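Fimbrial subunit type 1 (Actinomyces oris, PDB 3UXF) forms the shaft of type 1 fimbriae as their major subunit, on the surface of a Gram-positive oral bacterium. Local coordinates at residues Arg144-Ala152 / Thr339-Thr347; Glu224-Lys235 / Ala263-Gln274. All blocks are in the same frame, centred on the assembly; numbering follows the deposited sequence.

Contact 1. Residues Arg144-Ala152 / Thr339-Thr347; sequences RTPDKVIPA and TDIPGIPTT. With CA (calcium ion), chain E.
Lys148 reaches across to meet Pro345 and Asp340, and it buries more surface here than any other residue. Ile344 comes second and Asp147 third. Lys148 belongs to a type I turn from Pro146 to Val149, in the loop after strand 136-144. Lys148 CB lies 3.7 Å from Pro345 CD, and the two side chains cross at about a right angle. The lysine chain runs extended past the proline ring and bends only at its last torsion (chi4 -59°). That bend brings NZ to Asp340, which comes from the opposite direction. The salt bridge between Lys148 NZ and Asp340 OD1 is long, at 3.5 Å, and weak as a hydrogen bond. A water takes a firmer bond from Lys148 NZ, and gives its own protons to the carbonyl oxygens of Ile341 and Gly343. The Gly343 oxygen also receives a CA-H...O contact from Lys148 CA.

Ile344 packs against the backbone of the same turn. Its CG1 sits beside its own backbone N (chi1 -64°), and Ile344 CG1 comes 3.6 Å from Asp147 O. Ile344 CG2 lies 3.9 Å from Lys148 O. Ile344 CG2 also packs 4.0 Å from Ile150 CG1.

Asp147 binds calcium through its carboxylate, with OD2 at 2.5 Å and the more distant OD1 at 2.9 Å. Asn327 O and a water also bind the ion. Another water gives a bond to Asp147 OD2 and accepts one from Gly343 N. The contact joins a loop of the N-terminal domain to the start of long strand 344-362. No direct backbone hydrogen bond crosses it. Two bridging waters, one long salt bridge and modest apolar packing hold it, and the calcium ties the turn to Asn327 O.

Contact 2. Residues Glu224-Lys235 / Ala263-Gln274; sequences EVVDRLDKRIKK and AEGKDHNWATIQ
This is an antiparallel strand pair, 224-229 beside 269-274, within a mixed sheet of the middle part of the chain. The strand axes approach to 4.6 Å and run at 166°. Six backbone hydrogen bonds link Val225 with Ile273, Asp227 with Ala271, and Leu229 with Asn269. At one end Gln274 NE2 donates to Glu224 OE2 at 3.0 Å, from above the carboxylate plane; Arg222 holds the other oxygen. Strand 269-274 also pairs with 258-264 through a beta hairpin. The pair is one part of a beta sandwich: Val225 and Ile273 pack on Leu296 and Val298 of strand 295-302 in the other sheet. Arg228 touches two rings. Its guanidinium stacks flat on His268, with planes at 2° and centres 4.2 Å apart. Its CD sits over the centre of the same ring, while its CG meets a face of the Trp270 six-membered ring. Thr339 is the probable polar partner of the guanidinium. Beyond the strands, extended Lys231 reaches the hairpin loop, where NZ donates to Gly265 O at 2.7 Å and Lys266 O at 3.2 Å. Lys235 CD packs 3.8 Å from Asn269 CB, the two side chains crossing at about a right angle.

Contacts 1 and 2 have centres about 17 Å apart and touch directly. Thr339 O of contact 1 probably accepts a hydrogen bond from Arg228 NH1 of contact 2, at 2.8 Å. Ile341 CD1 packs 3.5 Å from Val226 O, and Asp340 O lies 3.7 Å from Trp270 CH2. The segment before strand 344-362 therefore bridges the two: it meets the N-terminal domain at one place and the strand pair at another. Both contacts reach the same sheet, where strand 312-321 pairs with 224-229 and with 344-362. Contact 2 is nested in the chain loop that contact 1 closes. The calcium on Asp147 lies about 12 Å from the Val226 side chain of contact 2.

Contact 1. Residues Arg144-Ala152 / Thr339-Thr347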
# COMPACT_ATOMS: atom_id res chain seq x y z
N ARG A 144 -5.35 22.55 7.29
CA ARG A 144 -6.44 21.60 7.03
C ARG A 144 -6.05 20.64 5.93
O ARG A 144 -5.68 21.06 4.83
CB ARG A 144 -7.78 22.27 6.67
CG ARG A 144 -8.92 21.26 6.74
CD ARG A 144 -10.26 21.77 6.24
NE ARG A 144 -10.14 22.52 4.99
CZ ARG A 144 -9.96 21.99 3.78
NH1 ARG A 144 -9.86 20.68 3.60
NH2 ARG A 144 -9.88 22.81 2.73
N THR A 145 -6.18 19.34 6.23
CA THR A 145 -5.66 18.30 5.37
C THR A 145 -6.74 17.25 5.23
O THR A 145 -7.16 16.72 6.23
CB THR A 145 -4.45 17.63 6.04
OG1 THR A 145 -3.45 18.62 6.38
CG2 THR A 145 -3.84 16.57 5.13
N PRO A 146 -7.18 16.98 4.00
CA PRO A 146 -8.15 15.90 3.78
C PRO A 146 -7.62 14.60 4.40
O PRO A 146 -6.40 14.42 4.42
CB PRO A 146 -8.19 15.76 2.26
CG PRO A 146 -7.82 17.13 1.75
CD PRO A 146 -6.79 17.63 2.73
N ASP A 147 -8.51 13.73 4.86
CA ASP A 147 -8.07 12.55 5.59
C ASP A 147 -6.98 11.74 4.88
O ASP A 147 -6.07 11.19 5.52
CB ASP A 147 -9.26 11.61 5.81
CG ASP A 147 -10.32 12.17 6.76
OD1 ASP A 147 -10.34 13.38 7.08
OD2 ASP A 147 -11.19 11.38 7.15
N LYS A 148 -7.12 11.61 3.56
CA LYS A 148 -6.25 10.75 2.78
C LYS A 148 -4.89 11.34 2.48
O LYS A 148 -4.03 10.66 1.91
CB LYS A 148 -6.91 10.37 1.46
CG LYS A 148 -8.17 9.57 1.57
CD LYS A 148 -8.74 9.30 0.18
CE LYS A 148 -9.87 8.28 0.24
NZ LYS A 148 -9.37 7.00 0.82
N VAL A 149 -4.68 12.61 2.82
CA VAL A 149 -3.50 13.32 2.36
C VAL A 149 -2.42 13.39 3.44
O VAL A 149 -2.69 13.58 4.61
CB VAL A 149 -3.90 14.77 1.93
CG1 VAL A 149 -2.66 15.65 1.75
CG2 VAL A 149 -4.77 14.71 0.67
N ILE A 150 -1.15 13.23 3.07
CA ILE A 150 -0.07 13.39 4.03
C ILE A 150 0.26 14.89 4.26
O ILE A 150 0.55 15.58 3.29
CB ILE A 150 1.19 12.68 3.54
CG1 ILE A 150 0.90 11.17 3.40
CG2 ILE A 150 2.34 12.85 4.54
CD1 ILE A 150 1.97 10.44 2.63
N PRO A 151 0.24 15.36 5.52
CA PRO A 151 0.51 16.79 5.73
C PRO A 151 1.94 17.15 5.40
O PRO A 151 2.88 16.36 5.57
CB PRO A 151 0.34 16.97 7.24
CG PRO A 151 -0.41 15.81 7.71
CD PRO A 151 -0.05 14.67 6.78
N ALA A 152 2.11 18.39 4.93
CA ALA A 152 3.45 18.97 4.83
C ALA A 152 4.07 19.29 6.18
O ALA A 152 3.37 19.57 7.17
CB ALA A 152 3.39 20.25 3.96
N THR A 339 -17.56 2.21 4.16
CA THR A 339 -17.02 1.39 3.06
C THR A 339 -15.64 1.86 2.63
O THR A 339 -14.86 1.09 2.11
CB THR A 339 -17.92 1.41 1.82
OG1 THR A 339 -18.18 2.78 1.47
CG2 THR A 339 -19.22 0.67 2.09
N ASP A 340 -15.36 3.15 2.79
CA ASP A 340 -14.06 3.65 2.37
C ASP A 340 -13.00 3.45 3.48
O ASP A 340 -13.30 3.57 4.65
CB ASP A 340 -14.15 5.13 2.00
CG ASP A 340 -13.04 5.56 1.06
OD1 ASP A 340 -12.04 4.80 0.92
OD2 ASP A 340 -13.16 6.64 0.44
N ILE A 341 -11.76 3.14 3.10
CA ILE A 341 -10.69 3.01 4.11
C ILE A 341 -10.50 4.35 4.83
O ILE A 341 -10.45 5.40 4.17
CB ILE A 341 -9.34 2.56 3.49
CG1 ILE A 341 -8.31 2.19 4.58
CG2 ILE A 341 -8.78 3.60 2.58
CD1 ILE A 341 -8.52 0.75 5.14
N PRO A 342 -10.36 4.32 6.17
CA PRO A 342 -10.10 5.57 6.88
C PRO A 342 -8.65 5.96 6.80
O PRO A 342 -7.77 5.15 6.55
CB PRO A 342 -10.46 5.25 8.33
CG PRO A 342 -10.49 3.78 8.45
CD PRO A 342 -10.66 3.20 7.08
N GLY A 343 -8.40 7.25 7.01
CA GLY A 343 -7.03 7.73 7.15
C GLY A 343 -6.28 7.75 5.83
O GLY A 343 -6.87 7.89 4.74
N ILE A 344 -4.96 7.70 5.93
CA ILE A 344 -4.08 7.83 4.78
C ILE A 344 -3.97 6.43 4.16
O ILE A 344 -3.47 5.52 4.83
CB ILE A 344 -2.68 8.31 5.22
CG1 ILE A 344 -2.77 9.73 5.83
CG2 ILE A 344 -1.73 8.29 4.05
CD1 ILE A 344 -1.58 10.12 6.71
N PRO A 345 -4.43 6.25 2.91
CA PRO A 345 -4.61 4.90 2.36
C PRO A 345 -3.41 4.35 1.62
O PRO A 345 -2.62 5.07 0.97
CB PRO A 345 -5.75 5.08 1.37
CG PRO A 345 -5.49 6.49 0.84
CD PRO A 345 -5.05 7.27 2.04
N THR A 346 -3.25 3.03 1.72
CA THR A 346 -2.39 2.33 0.80
C THR A 346 -3.07 2.17 -0.55
O THR A 346 -4.29 2.27 -0.67
CB THR A 346 -2.02 0.91 1.31
OG1 THR A 346 -3.15 0.02 1.20
CG2 THR A 346 -1.54 0.94 2.72
N THR A 347 -2.28 1.96 -1.60
CA THR A 347 -2.92 1.45 -2.80
C THR A 347 -3.40 0.04 -2.45
O THR A 347 -2.81 -0.61 -1.58
CB THR A 347 -1.92 1.41 -3.92
OG1 THR A 347 -0.71 0.88 -3.42
CG2 THR A 347 -1.59 2.83 -4.33
CA CA E . -12.95 12.87 8.21
O HOH W 1 -10.68 8.96 7.43
O HOH W 2 -9.29 7.56 3.62
O HOH W 3 -13.64 10.44 8.84

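Contact 2. Residues Glu224-Lys235 / Ala263-Gln274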
# COMPACT_ATOMS: atom_id res chain seq x y z
N GLU A 224 -3.28 4.28 14.68
CA GLU A 224 -4.03 3.10 14.31
C GLU A 224 -3.80 2.74 12.85
O GLU A 224 -3.79 3.60 11.98
CB GLU A 224 -5.52 3.31 14.58
CG GLU A 224 -5.85 3.47 16.06
CD GLU A 224 -7.28 3.91 16.32
OE1 GLU A 224 -8.09 3.89 15.37
OE2 GLU A 224 -7.58 4.27 17.47
N VAL A 225 -3.61 1.45 12.60
CA VAL A 225 -3.48 0.92 11.26
C VAL A 225 -4.74 0.11 11.01
O VAL A 225 -5.03 -0.84 11.73
CB VAL A 225 -2.24 0.03 11.12
CG1 VAL A 225 -2.18 -0.59 9.73
CG2 VAL A 225 -0.98 0.83 11.41
N VAL A 226 -5.52 0.52 10.01
CA VAL A 226 -6.82 -0.10 9.76
C VAL A 226 -6.76 -0.90 8.50
O VAL A 226 -6.26 -0.42 7.47
CB VAL A 226 -7.92 0.98 9.64
CG1 VAL A 226 -9.30 0.31 9.39
CG2 VAL A 226 -7.95 1.83 10.93
N ASP A 227 -7.26 -2.13 8.54
CA ASP A 227 -7.29 -2.92 7.35
C ASP A 227 -8.76 -3.19 6.97
O ASP A 227 -9.56 -3.68 7.79
CB ASP A 227 -6.56 -4.24 7.55
CG ASP A 227 -6.37 -4.96 6.27
OD1 ASP A 227 -7.37 -5.38 5.64
OD2 ASP A 227 -5.21 -5.10 5.88
N ARG A 228 -9.09 -2.87 5.73
CA ARG A 228 -10.41 -3.20 5.19
C ARG A 228 -10.34 -4.61 4.62
O ARG A 228 -9.72 -4.85 3.59
CB ARG A 228 -10.85 -2.20 4.13
CG ARG A 228 -12.28 -2.50 3.65
CD ARG A 228 -12.72 -1.48 2.61
NE ARG A 228 -12.06 -1.75 1.34
CZ ARG A 228 -12.27 -1.04 0.24
NH1 ARG A 228 -13.09 0.01 0.29
NH2 ARG A 228 -11.65 -1.35 -0.89
N LEU A 229 -11.01 -5.54 5.30
CA LEU A 229 -10.89 -6.97 4.99
C LEU A 229 -12.04 -7.45 4.14
O LEU A 229 -13.20 -7.24 4.45
CB LEU A 229 -10.96 -7.80 6.27
CG LEU A 229 -9.80 -7.65 7.26
CD1 LEU A 229 -10.14 -8.24 8.61
CD2 LEU A 229 -8.58 -8.35 6.65
N ASP A 230 -11.71 -8.15 3.06
CA ASP A 230 -12.73 -8.85 2.31
C ASP A 230 -13.43 -9.82 3.26
O ASP A 230 -12.81 -10.47 4.11
CB ASP A 230 -12.02 -9.59 1.19
CG ASP A 230 -12.97 -10.27 0.22
OD1 ASP A 230 -13.51 -11.33 0.58
OD2 ASP A 230 -13.16 -9.76 -0.91
N LYS A 231 -14.75 -9.92 3.11
CA LYS A 231 -15.49 -10.81 3.99
C LYS A 231 -15.18 -12.29 3.87
O LYS A 231 -15.54 -13.07 4.77
CB LYS A 231 -16.99 -10.59 3.81
CG LYS A 231 -17.44 -9.24 4.29
CD LYS A 231 -18.88 -9.31 4.75
CE LYS A 231 -19.25 -8.01 5.46
NZ LYS A 231 -20.63 -8.02 6.00
N ARG A 232 -14.47 -12.72 2.82
CA ARG A 232 -14.02 -14.11 2.74
C ARG A 232 -12.88 -14.49 3.72
O ARG A 232 -12.63 -15.66 3.93
CB ARG A 232 -13.62 -14.46 1.31
CG ARG A 232 -14.75 -14.46 0.34
CD ARG A 232 -14.25 -14.52 -1.11
NE ARG A 232 -13.71 -13.20 -1.51
CZ ARG A 232 -13.42 -12.85 -2.76
NH1 ARG A 232 -13.58 -13.72 -3.76
NH2 ARG A 232 -12.91 -11.62 -3.04
N ILE A 233 -12.20 -13.49 4.32
CA ILE A 233 -11.14 -13.74 5.28
C ILE A 233 -11.74 -13.98 6.67
O ILE A 233 -12.71 -13.33 7.04
CB ILE A 233 -10.21 -12.50 5.31
CG1 ILE A 233 -9.51 -12.43 3.95
CG2 ILE A 233 -9.20 -12.61 6.44
CD1 ILE A 233 -8.79 -11.07 3.67
N LYS A 234 -11.16 -14.91 7.41
CA LYS A 234 -11.59 -15.18 8.79
C LYS A 234 -11.05 -14.07 9.69
O LYS A 234 -9.89 -14.07 10.09
CB LYS A 234 -11.10 -16.55 9.25
CG LYS A 234 -11.71 -17.72 8.51
CD LYS A 234 -11.28 -19.02 9.19
CE LYS A 234 -11.82 -20.24 8.44
NZ LYS A 234 -13.29 -20.25 8.53
N LYS A 235 -11.90 -13.11 10.03
CA LYS A 235 -11.38 -11.98 10.80
C LYS A 235 -10.99 -12.32 12.23
O LYS A 235 -10.19 -11.62 12.85
CB LYS A 235 -12.35 -10.81 10.75
CG LYS A 235 -13.55 -10.99 11.69
CD LYS A 235 -14.45 -9.79 11.55
CE LYS A 235 -15.31 -9.52 12.78
NZ LYS A 235 -16.41 -10.53 12.85
N ALA A 263 -14.05 -5.99 13.59
CA ALA A 263 -15.48 -5.63 13.60
C ALA A 263 -16.12 -6.05 12.29
O ALA A 263 -15.49 -5.99 11.23
CB ALA A 263 -15.67 -4.13 13.85
N GLU A 264 -17.39 -6.44 12.36
CA GLU A 264 -18.15 -6.68 11.16
C GLU A 264 -18.50 -5.37 10.46
O GLU A 264 -18.84 -4.38 11.09
CB GLU A 264 -19.44 -7.41 11.54
CG GLU A 264 -19.33 -8.90 11.63
CD GLU A 264 -20.22 -9.56 10.61
OE1 GLU A 264 -21.46 -9.50 10.80
OE2 GLU A 264 -19.69 -10.10 9.60
N GLY A 265 -18.45 -5.38 9.14
CA GLY A 265 -18.82 -4.22 8.38
C GLY A 265 -19.94 -4.53 7.41
O GLY A 265 -20.50 -5.66 7.38
N LYS A 266 -20.23 -3.54 6.59
CA LYS A 266 -21.35 -3.62 5.66
C LYS A 266 -21.00 -4.49 4.47
O LYS A 266 -21.65 -5.51 4.25
CB LYS A 266 -21.75 -2.21 5.21
CG LYS A 266 -22.87 -2.11 4.18
CD LYS A 266 -23.01 -0.63 3.75
CE LYS A 266 -24.15 -0.39 2.77
NZ LYS A 266 -23.87 -0.92 1.41
N ASP A 267 -19.97 -4.09 3.73
CA ASP A 267 -19.53 -4.81 2.54
C ASP A 267 -18.17 -5.45 2.76
O ASP A 267 -17.68 -6.19 1.89
CB ASP A 267 -19.44 -3.88 1.36
CG ASP A 267 -20.82 -3.38 0.90
OD1 ASP A 267 -21.80 -4.10 1.11
OD2 ASP A 267 -20.88 -2.28 0.33
N HIS A 268 -17.59 -5.15 3.91
CA HIS A 268 -16.26 -5.66 4.28
C HIS A 268 -16.29 -5.86 5.77
O HIS A 268 -17.22 -5.41 6.45
CB HIS A 268 -15.22 -4.57 4.02
CG HIS A 268 -15.22 -4.07 2.62
ND1 HIS A 268 -15.99 -2.99 2.22
CD2 HIS A 268 -14.53 -4.48 1.53
CE1 HIS A 268 -15.77 -2.76 0.94
NE2 HIS A 268 -14.89 -3.65 0.50
N ASN A 269 -15.27 -6.51 6.29
CA ASN A 269 -15.01 -6.44 7.72
C ASN A 269 -13.77 -5.60 7.95
O ASN A 269 -13.22 -5.03 7.00
CB ASN A 269 -14.84 -7.82 8.32
CG ASN A 269 -16.08 -8.66 8.15
OD1 ASN A 269 -17.18 -8.15 8.30
ND2 ASN A 269 -15.91 -9.93 7.80
N TRP A 270 -13.42 -5.46 9.23
CA TRP A 270 -12.45 -4.43 9.60
C TRP A 270 -11.53 -4.91 10.70
O TRP A 270 -11.95 -5.62 11.63
CB TRP A 270 -13.18 -3.17 10.08
CG TRP A 270 -14.03 -2.57 9.05
CD1 TRP A 270 -15.38 -2.79 8.87
CD2 TRP A 270 -13.62 -1.65 8.04
NE1 TRP A 270 -15.82 -2.05 7.81
CE2 TRP A 270 -14.77 -1.34 7.28
CE3 TRP A 270 -12.40 -1.04 7.71
CZ2 TRP A 270 -14.74 -0.45 6.20
CZ3 TRP A 270 -12.39 -0.14 6.63
CH2 TRP A 270 -13.55 0.13 5.89
N ALA A 271 -10.23 -4.57 10.59
CA ALA A 271 -9.27 -4.93 11.63
C ALA A 271 -8.44 -3.69 11.89
O ALA A 271 -7.88 -3.12 10.95
CB ALA A 271 -8.37 -6.04 11.15
N THR A 272 -8.34 -3.28 13.14
CA THR A 272 -7.51 -2.13 13.50
C THR A 272 -6.43 -2.59 14.46
O THR A 272 -6.72 -3.26 15.47
CB THR A 272 -8.35 -1.07 14.23
OG1 THR A 272 -9.39 -0.61 13.36
CG2 THR A 272 -7.48 0.14 14.61
N ILE A 273 -5.18 -2.23 14.16
CA ILE A 273 -4.11 -2.36 15.14
C ILE A 273 -3.97 -0.99 15.77
O ILE A 273 -3.67 -0.01 15.08
CB ILE A 273 -2.78 -2.82 14.49
CG1 ILE A 273 -2.87 -4.25 13.96
CG2 ILE A 273 -1.59 -2.65 15.46
CD1 ILE A 273 -2.99 -5.31 15.00
N GLN A 274 -4.27 -0.91 17.05
CA GLN A 274 -4.27 0.35 17.78
C GLN A 274 -3.13 0.33 18.79
O GLN A 274 -3.10 -0.52 19.66
CB GLN A 274 -5.63 0.48 18.48
CG GLN A 274 -5.81 1.74 19.37
CD GLN A 274 -7.12 1.61 20.16
OE1 GLN A 274 -7.18 0.88 21.15
NE2 GLN A 274 -8.19 2.26 19.67
O HOH W 4 -13.25 -10.66 7.00
O HOH W 5 -15.90 -8.22 1.20
O HOH W 6 -16.60 -12.73 7.08